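Local coordinates for endonuclease and methylase LlaGI (Lactococcus lactis, PDB 5FFJ), which recognises and methylates specific DNA and, as a Type ISP restriction-modification enzyme, probably couples helicase-like ATPase translocation to cleavage of unmodified DNA by its nuclease, at residues 1069-1074 with 1364-1369; 1094-1099 with 1131-1136. All blocks are in the same frame, centred on the assembly; numbering follows the deposited sequence.

How the contacts relate
From the N terminus, strand 1070-1071 comes first, and it opens contact 1. Helix 1074-1096 starts three residues later, and its C-terminal end supplies the first half of contact 2. Helix 1122-1129 then leads into 1131-1136, which closes a loop of 31 residues in contact 2. Contact 1 closes only at 1364-1369, so its loop of 289 residues contains the smaller one whole, and the two do not cross. Their centres are 29 Å apart, and their nearest atoms about 7 Å. Contact 1 ties a sheet edge to the late 1357-1366 hairpin; contact 2 fastens a loop to the helix end, all within the C-terminal specificity region.

Contact 1 of 2, residues 1069-1074 with 1364-1369; sequences VSNFSK and ITDDPN
The Phe-1072 ring has Pro-1368 over one face: CB of Pro-1368 stands 3.9 Å from the ring centroid of Phe-1072 and 15° off the normal, a CH-pi contact displaced toward the ring's rim. At the ring's edge, near its plane, lies OD1 of Asp-1366. Tyr-1354 also meets the ring, while Thr-1150 and Lys-1152 of strand 1150-1155 touch its side chain. The Asp-1366 side chain crosses that of Phe-1072 at about a right angle, with the carboxylate and ring planes well short of perpendicular, and its two oxygens are divided between partners. OD1 of Asp-1366 accepts the backbone N of Phe-1072 at 3.1 Å, nearly straight at 169° and approached on the syn side; OD2 forms a salt bridge with Lys-1152, which would fix the rotation of the group.

Asn-1071 slides past Asp-1366 in the opposite direction. Its CG is anti to the backbone N (chi1 -174°), which folds the amide forward so that OD1 of Asn-1071 accepts the backbone N of Ser-1073 at 2.7 Å, the donor sitting above the carbonyl plane. With an alanine here the oxygen is gone, and Ser-1073 N would probably be left without this acceptor and the turn through Phe-1072 less firmly held.

Strand 1070-1071 is an outer strand of a four-stranded sheet, hydrogen-bonded to Tyr-1153, whereas 1365-1366 pairs with 1357-1358, so the contact joins two separate sheets without backbone-to-backbone pairing, through a carboxylate on a backbone N-H and a proline on a ring. The bond from Asn-1071 to Ser-1073 defines an Asx turn, and Ser-1073 in turn occupies the N-cap of helix 1074-1096: a strand-to-helix junction within the DNA-specificity region.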
ATOM      1  N   VAL A1069      19.972  11.689 -10.737  1.00 48.21           N
ATOM      2  CA  VAL A1069      20.550  12.195 -11.976  1.00 46.06           C
ATOM      3  C   VAL A1069      20.335  13.701 -12.180  1.00 40.33           C
ATOM      4  O   VAL A1069      21.067  14.333 -12.945  1.00 42.46           O
ATOM      5  CB  VAL A1069      19.976  11.392 -13.180  1.00 50.31           C
ATOM      6  CG1 VAL A1069      19.287  12.289 -14.205  1.00 58.18           C
ATOM      7  CG2 VAL A1069      21.070  10.568 -13.831  1.00 51.89           C
ATOM      8  N   SER A1070      19.344  14.270 -11.496  1.00 46.13           N
ATOM      9  CA  SER A1070      19.046  15.701 -11.609  1.00 44.18           C
ATOM     10  C   SER A1070      19.032  16.383 -10.241  1.00 43.57           C
ATOM     11  O   SER A1070      18.659  15.774  -9.237  1.00 54.68           O
ATOM     12  CB  SER A1070      17.698  15.918 -12.301  1.00 51.65           C
ATOM     13  OG  SER A1070      16.659  16.075 -11.351  1.00 54.09           O
ATOM     14  N   ASN A1071      19.420  17.655 -10.215  1.00 38.26           N
ATOM     15  CA  ASN A1071      19.532  18.408  -8.968  1.00 54.25           C
ATOM     16  C   ASN A1071      19.804  19.890  -9.230  1.00 47.95           C
ATOM     17  O   ASN A1071      20.303  20.264 -10.291  1.00 46.85           O
ATOM     18  CB  ASN A1071      20.644  17.809  -8.095  1.00 53.69           C
ATOM     19  CG  ASN A1071      20.729  18.443  -6.711  1.00 43.86           C
ATOM     20  OD1 ASN A1071      20.509  19.641  -6.541  1.00 73.10           O
ATOM     21  ND2 ASN A1071      21.070  17.633  -5.715  1.00 51.97           N
ATOM     22  N   PHE A1072      19.465  20.727  -8.252  1.00 43.33           N
ATOM     23  CA  PHE A1072      19.754  22.158  -8.310  1.00 51.17           C
ATOM     24  C   PHE A1072      21.255  22.451  -8.251  1.00 57.49           C
ATOM     25  O   PHE A1072      21.744  23.356  -8.926  1.00 55.60           O
ATOM     26  CB  PHE A1072      19.052  22.888  -7.161  1.00 48.40           C
ATOM     27  CG  PHE A1072      17.610  23.216  -7.434  1.00 46.06           C
ATOM     28  CD1 PHE A1072      17.266  24.087  -8.453  1.00 44.62           C
ATOM     29  CD2 PHE A1072      16.599  22.682  -6.650  1.00 49.81           C
ATOM     30  CE1 PHE A1072      15.943  24.400  -8.702  1.00 43.32           C
ATOM     31  CE2 PHE A1072      15.274  22.996  -6.893  1.00 53.93           C
ATOM     32  CZ  PHE A1072      14.947  23.856  -7.920  1.00 38.84           C
ATOM     33  N   SER A1073      21.980  21.687  -7.438  1.00 50.61           N
ATOM     34  CA  SER A1073      23.422  21.873  -7.288  1.00 50.17           C
ATOM     35  C   SER A1073      24.181  20.995  -8.273  1.00 48.98           C
ATOM     36  O   SER A1073      24.053  19.772  -8.248  1.00 48.52           O
ATOM     37  CB  SER A1073      23.868  21.558  -5.856  1.00 60.04           C
ATOM     38  OG  SER A1073      25.281  21.576  -5.745  1.00 72.05           O
ATOM     39  N   LYS A1074      24.961  21.633  -9.143  1.00 37.52           N
ATOM     40  CA  LYS A1074      25.825  20.924 -10.085  1.00 52.95           C
ATOM     41  C   LYS A1074      26.763  19.966  -9.359  1.00 58.02           C
ATOM     42  O   LYS A1074      26.986  18.841  -9.807  1.00 52.36           O
ATOM     43  CB  LYS A1074      26.637  21.921 -10.920  1.00 45.18           C
ATOM     44  CG  LYS A1074      27.634  21.274 -11.874  1.00 42.26           C
ATOM     45  CD  LYS A1074      28.281  22.305 -12.790  1.00 58.80           C
ATOM     46  CE  LYS A1074      29.240  21.660 -13.786  1.00 61.81           C
ATOM     47  NZ  LYS A1074      29.834  22.660 -14.718  1.00 68.32           N
ATOM     48  N   ILE A1364      18.116  11.613  -0.832  1.00 65.08           N
ATOM     49  CA  ILE A1364      18.938  12.629  -1.487  1.00 54.64           C
ATOM     50  C   ILE A1364      18.268  13.991  -1.345  1.00 49.15           C
ATOM     51  O   ILE A1364      17.110  14.169  -1.727  1.00 57.86           O
ATOM     52  CB  ILE A1364      19.170  12.330  -2.995  1.00 42.65           C
ATOM     53  CG1 ILE A1364      19.525  10.848  -3.214  1.00 62.26           C
ATOM     54  CG2 ILE A1364      20.214  13.302  -3.577  1.00 55.89           C
ATOM     55  CD1 ILE A1364      20.893  10.562  -3.810  1.00 57.15           C
ATOM     56  N   THR A1365      19.007  14.951  -0.796  1.00 53.43           N
ATOM     57  CA  THR A1365      18.476  16.284  -0.543  1.00 68.10           C
ATOM     58  C   THR A1365      18.635  17.158  -1.781  1.00 57.12           C
ATOM     59  O   THR A1365      19.616  17.034  -2.516  1.00 43.20           O
ATOM     60  CB  THR A1365      19.182  16.968   0.648  1.00 45.80           C
ATOM     61  OG1 THR A1365      20.404  17.569   0.204  1.00 58.63           O
ATOM     62  CG2 THR A1365      19.479  15.967   1.765  1.00 63.62           C
ATOM     63  N   ASP A1366      17.659  18.033  -2.006  1.00 46.07           N
ATOM     64  CA  ASP A1366      17.688  18.960  -3.132  1.00 60.32           C
ATOM     65  C   ASP A1366      17.389  20.375  -2.646  1.00 64.69           C
ATOM     66  O   ASP A1366      16.246  20.701  -2.318  1.00 62.25           O
ATOM     67  CB  ASP A1366      16.683  18.535  -4.202  1.00 68.18           C
ATOM     68  CG  ASP A1366      16.878  19.270  -5.516  1.00 69.02           C
ATOM     69  OD1 ASP A1366      17.891  19.986  -5.663  1.00 60.45           O
ATOM     70  OD2 ASP A1366      16.021  19.117  -6.413  1.00 73.01           O
ATOM     71  N   ASP A1367      18.426  21.206  -2.610  1.00 60.77           N
ATOM     72  CA  ASP A1367      18.347  22.548  -2.043  1.00 44.73           C
ATOM     73  C   ASP A1367      18.531  23.619  -3.122  1.00 50.40           C
ATOM     74  O   ASP A1367      19.622  23.748  -3.676  1.00 50.92           O
ATOM     75  CB  ASP A1367      19.408  22.706  -0.953  1.00 51.39           C
ATOM     76  CG  ASP A1367      19.439  24.099  -0.371  1.00 56.52           C
ATOM     77  OD1 ASP A1367      20.095  24.972  -0.970  1.00 60.95           O
ATOM     78  OD2 ASP A1367      18.812  24.320   0.685  1.00 72.47           O
ATOM     79  N   PRO A1368      17.473  24.400  -3.418  1.00 44.65           N
ATOM     80  CA  PRO A1368      17.552  25.365  -4.527  1.00 47.01           C
ATOM     81  C   PRO A1368      18.535  26.523  -4.306  1.00 47.88           C
ATOM     82  O   PRO A1368      18.910  27.184  -5.276  1.00 51.59           O
ATOM     83  CB  PRO A1368      16.115  25.893  -4.632  1.00 47.03           C
ATOM     84  CG  PRO A1368      15.535  25.689  -3.285  1.00 56.41           C
ATOM     85  CD  PRO A1368      16.153  24.431  -2.762  1.00 46.31           C
ATOM     86  N   ASN A1369      18.952  26.765  -3.065  1.00 49.44           N
ATOM     87  CA  ASN A1369      19.883  27.858  -2.778  1.00 42.62           C
ATOM     88  C   ASN A1369      21.287  27.580  -3.331  1.00 42.23           C
ATOM     89  O   ASN A1369      22.089  28.501  -3.490  1.00 47.10           O
ATOM     90  CB  ASN A1369      19.974  28.125  -1.268  1.00 57.09           C
ATOM     91  CG  ASN A1369      18.646  28.535  -0.657  1.00 54.09           C
ATOM     92  OD1 ASN A1369      17.984  27.742   0.012  1.00 55.56           O
ATOM     93  ND2 ASN A1369      18.262  29.788  -0.870  1.00 58.06           N
TER

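Contact 2 of 2, residues 1094-1099 with 1131-1136; sequences RLENID and REKTQF
Arg-1131 reaches across to Leu-1095 with its guanidinium presented edge-on to the carbonyl at the end of helix 1074-1096. NE of Arg-1131 lies 3.4 Å from O of Leu-1095, a weak but fairly straight hydrogen bond (161°), with that oxygen near the guanidinium plane. A bend at chi2 (-43°) in the Arg-1131 chain turns its outer part along this path. The inner methylenes run beside the helix: CD of Arg-1131 comes 4.2 Å from CB of Leu-1095, and CG of Arg-1131 approaches CG of Glu-1096 at 4.3 Å. Leu-1095 directs the rest of its side chain into an apolar cluster with Leu-1102, Val-1107 and Tyr-1110.

The Leu-1095 oxygen also receives the backbone N of Ile-1098 at 3.3 Å, another weak bond, in a closing turn where the backbone has already turned out of the helix at Asn-1097. This places Arg-1131 at a helix C terminus, where its positive charge would probably be favoured by the helix dipole. Beyond it, 1131-1136 is an extended loop running back along the same helix, antiparallel to it: Glu-1132 O accepts from Tyr-1088 OH, Thr-1134 O from Asn-1089 ND2, and Phe-1136 touches Ser-1078 and Gln-1082.

Lys-1133 lies alongside, its chain extended toward the helix. NZ forms a salt bridge with Asp-1093, one turn back from the helix end. Glu-1096 is less engaged: its OE2 is 5.0 Å from Lys-1133 NZ, too far for a bond, and its OE1 comes no nearer than 4.5 Å to CE of Lys-1133, on a surface exposed to solvent.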
ATOM      1  N   ARG A1094      30.086  -8.288  -8.639  1.00 67.22           N
ATOM      2  CA  ARG A1094      29.512  -9.426  -7.929  1.00 81.85           C
ATOM      3  C   ARG A1094      29.001 -10.461  -8.928  1.00 88.11           C
ATOM      4  O   ARG A1094      29.269 -11.654  -8.786  1.00 97.72           O
ATOM      5  CB  ARG A1094      28.376  -8.983  -7.002  1.00 85.79           C
ATOM      6  CG  ARG A1094      27.701 -10.133  -6.257  1.00 91.11           C
ATOM      7  CD  ARG A1094      26.426  -9.692  -5.568  1.00103.26           C
ATOM      8  NE  ARG A1094      26.675  -8.738  -4.492  1.00 98.47           N
ATOM      9  CZ  ARG A1094      25.793  -8.434  -3.545  1.00108.61           C
ATOM     10  NH1 ARG A1094      24.599  -9.014  -3.532  1.00109.11           N
ATOM     11  NH2 ARG A1094      26.106  -7.554  -2.606  1.00102.94           N
ATOM     12  N   LEU A1095      28.265  -9.993  -9.934  1.00 81.64           N
ATOM     13  CA  LEU A1095      27.708 -10.863 -10.967  1.00 82.48           C
ATOM     14  C   LEU A1095      28.802 -11.514 -11.805  1.00 90.93           C
ATOM     15  O   LEU A1095      28.610 -12.594 -12.362  1.00 96.10           O
ATOM     16  CB  LEU A1095      26.765 -10.079 -11.886  1.00 82.74           C
ATOM     17  CG  LEU A1095      25.473  -9.509 -11.291  1.00 82.92           C
ATOM     18  CD1 LEU A1095      24.624  -8.860 -12.380  1.00 79.19           C
ATOM     19  CD2 LEU A1095      24.677 -10.570 -10.547  1.00 77.25           C
ATOM     20  N   GLU A1096      29.945 -10.842 -11.899  1.00 90.54           N
ATOM     21  CA  GLU A1096      31.058 -11.316 -12.715  1.00102.80           C
ATOM     22  C   GLU A1096      31.568 -12.692 -12.278  1.00105.34           C
ATOM     23  O   GLU A1096      31.802 -13.570 -13.114  1.00101.84           O
ATOM     24  CB  GLU A1096      32.206 -10.305 -12.674  1.00 99.64           C
ATOM     25  CG  GLU A1096      32.560  -9.736 -14.037  1.00106.86           C
ATOM     26  CD  GLU A1096      33.430  -8.496 -13.953  1.00114.12           C
ATOM     27  OE1 GLU A1096      33.402  -7.686 -14.906  1.00110.18           O
ATOM     28  OE2 GLU A1096      34.141  -8.331 -12.939  1.00107.08           O
ATOM     29  N   ASN A1097      31.725 -12.873 -10.969  1.00103.27           N
ATOM     30  CA  ASN A1097      32.312 -14.090 -10.408  1.00113.31           C
ATOM     31  C   ASN A1097      31.251 -15.079  -9.914  1.00115.47           C
ATOM     32  O   ASN A1097      31.544 -15.978  -9.121  1.00101.95           O
ATOM     33  CB  ASN A1097      33.269 -13.733  -9.264  1.00109.33           C
ATOM     34  CG  ASN A1097      34.513 -12.997  -9.744  1.00112.75           C
ATOM     35  OD1 ASN A1097      35.020 -13.256 -10.837  1.00 95.49           O
ATOM     36  ND2 ASN A1097      35.013 -12.079  -8.922  1.00106.10           N
ATOM     37  N   ILE A1098      30.016 -14.889 -10.373  1.00114.65           N
ATOM     38  CA  ILE A1098      28.950 -15.867 -10.175  1.00100.38           C
ATOM     39  C   ILE A1098      28.337 -16.171 -11.546  1.00 98.22           C
ATOM     40  O   ILE A1098      27.165 -15.915 -11.788  1.00107.97           O
ATOM     41  CB  ILE A1098      27.875 -15.365  -9.148  1.00104.59           C
ATOM     42  CG1 ILE A1098      26.828 -16.454  -8.876  1.00117.44           C
ATOM     43  CG2 ILE A1098      27.225 -14.034  -9.580  1.00104.58           C
ATOM     44  CD1 ILE A1098      26.115 -16.276  -7.553  1.00104.28           C
ATOM     45  N   ASP A1099      29.153 -16.725 -12.440  1.00108.43           N
ATOM     46  CA  ASP A1099      28.742 -16.956 -13.826  1.00113.69           C
ATOM     47  C   ASP A1099      27.469 -17.806 -13.942  1.00118.20           C
ATOM     48  O   ASP A1099      27.378 -18.901 -13.383  1.00113.84           O
ATOM     49  CB  ASP A1099      29.890 -17.605 -14.614  1.00124.81           C
ATOM     50  CG  ASP A1099      30.076 -19.078 -14.288  1.00119.05           C
ATOM     51  OD1 ASP A1099      29.523 -19.926 -15.022  1.00103.14           O
ATOM     52  OD2 ASP A1099      30.780 -19.388 -13.305  1.00109.05           O
ATOM     53  N   ARG A1131      27.448  -8.031 -18.425  1.00 73.64           N
ATOM     54  CA  ARG A1131      28.406  -7.402 -17.516  1.00 80.32           C
ATOM     55  C   ARG A1131      28.863  -6.073 -18.106  1.00 85.74           C
ATOM     56  O   ARG A1131      29.855  -6.010 -18.837  1.00 97.04           O
ATOM     57  CB  ARG A1131      29.607  -8.314 -17.248  1.00 94.76           C
ATOM     58  CG  ARG A1131      29.239  -9.741 -16.841  1.00 92.53           C
ATOM     59  CD  ARG A1131      28.094  -9.793 -15.832  1.00 69.70           C
ATOM     60  NE  ARG A1131      27.866 -11.152 -15.344  1.00 95.19           N
ATOM     61  CZ  ARG A1131      27.303 -12.125 -16.057  1.00 99.15           C
ATOM     62  NH1 ARG A1131      26.910 -11.900 -17.304  1.00 89.75           N
ATOM     63  NH2 ARG A1131      27.138 -13.328 -15.526  1.00 96.51           N
ATOM     64  N   GLU A1132      28.120  -5.018 -17.785  1.00 70.13           N
ATOM     65  CA  GLU A1132      28.404  -3.684 -18.297  1.00 73.73           C
ATOM     66  C   GLU A1132      28.700  -2.699 -17.182  1.00 58.57           C
ATOM     67  O   GLU A1132      27.903  -2.533 -16.261  1.00 67.18           O
ATOM     68  CB  GLU A1132      27.233  -3.163 -19.120  1.00 71.18           C
ATOM     69  CG  GLU A1132      26.896  -4.025 -20.323  1.00 84.21           C
ATOM     70  CD  GLU A1132      26.477  -3.219 -21.545  1.00 91.97           C
ATOM     71  OE1 GLU A1132      26.457  -1.969 -21.482  1.00 96.09           O
ATOM     72  OE2 GLU A1132      26.167  -3.846 -22.579  1.00 97.12           O
ATOM     73  N   LYS A1133      29.850  -2.044 -17.287  1.00 61.88           N
ATOM     74  CA  LYS A1133      30.230  -0.988 -16.362  1.00 73.66           C
ATOM     75  C   LYS A1133      30.182   0.366 -17.060  1.00 71.41           C
ATOM     76  O   LYS A1133      30.040   0.434 -18.283  1.00 63.21           O
ATOM     77  CB  LYS A1133      31.631  -1.241 -15.804  1.00 79.71           C
ATOM     78  CG  LYS A1133      31.746  -2.463 -14.907  1.00 76.86           C
ATOM     79  CD  LYS A1133      33.026  -2.391 -14.091  1.00 92.85           C
ATOM     80  CE  LYS A1133      33.198  -3.584 -13.174  1.00 89.16           C
ATOM     81  NZ  LYS A1133      34.406  -3.416 -12.319  1.00 77.07           N
ATOM     82  N   THR A1134      30.298   1.435 -16.276  1.00 59.89           N
ATOM     83  CA  THR A1134      30.339   2.786 -16.821  1.00 71.97           C
ATOM     84  C   THR A1134      31.440   3.637 -16.223  1.00 73.16           C
ATOM     85  O   THR A1134      31.917   3.380 -15.117  1.00 77.77           O
ATOM     86  CB  THR A1134      29.022   3.535 -16.585  1.00 65.92           C
ATOM     87  OG1 THR A1134      28.707   3.517 -15.189  1.00 78.65           O
ATOM     88  CG2 THR A1134      27.917   2.894 -17.339  1.00 63.06           C
ATOM     89  N   GLN A1135      31.824   4.664 -16.971  1.00 62.50           N
ATOM     90  CA  GLN A1135      32.653   5.731 -16.447  1.00 75.18           C
ATOM     91  C   GLN A1135      31.764   6.921 -16.130  1.00 70.88           C
ATOM     92  O   GLN A1135      30.778   7.170 -16.827  1.00 70.56           O
ATOM     93  CB  GLN A1135      33.741   6.128 -17.446  1.00 85.31           C
ATOM     94  CG  GLN A1135      34.922   5.170 -17.521  1.00 88.25           C
ATOM     95  CD  GLN A1135      36.104   5.778 -18.254  1.00110.30           C
ATOM     96  OE1 GLN A1135      35.968   6.796 -18.933  1.00114.76           O
ATOM     97  NE2 GLN A1135      37.273   5.162 -18.115  1.00103.35           N
ATOM     98  N   PHE A1136      32.100   7.646 -15.070  1.00 73.42           N
ATOM     99  CA  PHE A1136      31.429   8.901 -14.774  1.00 66.84           C
ATOM    100  C   PHE A1136      32.053  10.018 -15.599  1.00 60.35           C
ATOM    101  O   PHE A1136      33.230  10.343 -15.433  1.00 68.73           O
ATOM    102  CB  PHE A1136      31.507   9.237 -13.287  1.00 64.20           C
ATOM    103  CG  PHE A1136      31.235  10.681 -12.986  1.00 59.96           C
ATOM    104  CD1 PHE A1136      29.946  11.185 -13.046  1.00 64.42           C
ATOM    105  CD2 PHE A1136      32.270  11.537 -12.657  1.00 68.34           C
ATOM    106  CE1 PHE A1136      29.696  12.519 -12.776  1.00 68.73           C
ATOM    107  CE2 PHE A1136      32.027  12.870 -12.386  1.00 66.47           C
ATOM    108  CZ  PHE A1136      30.739  13.361 -12.447  1.00 64.20           C
TER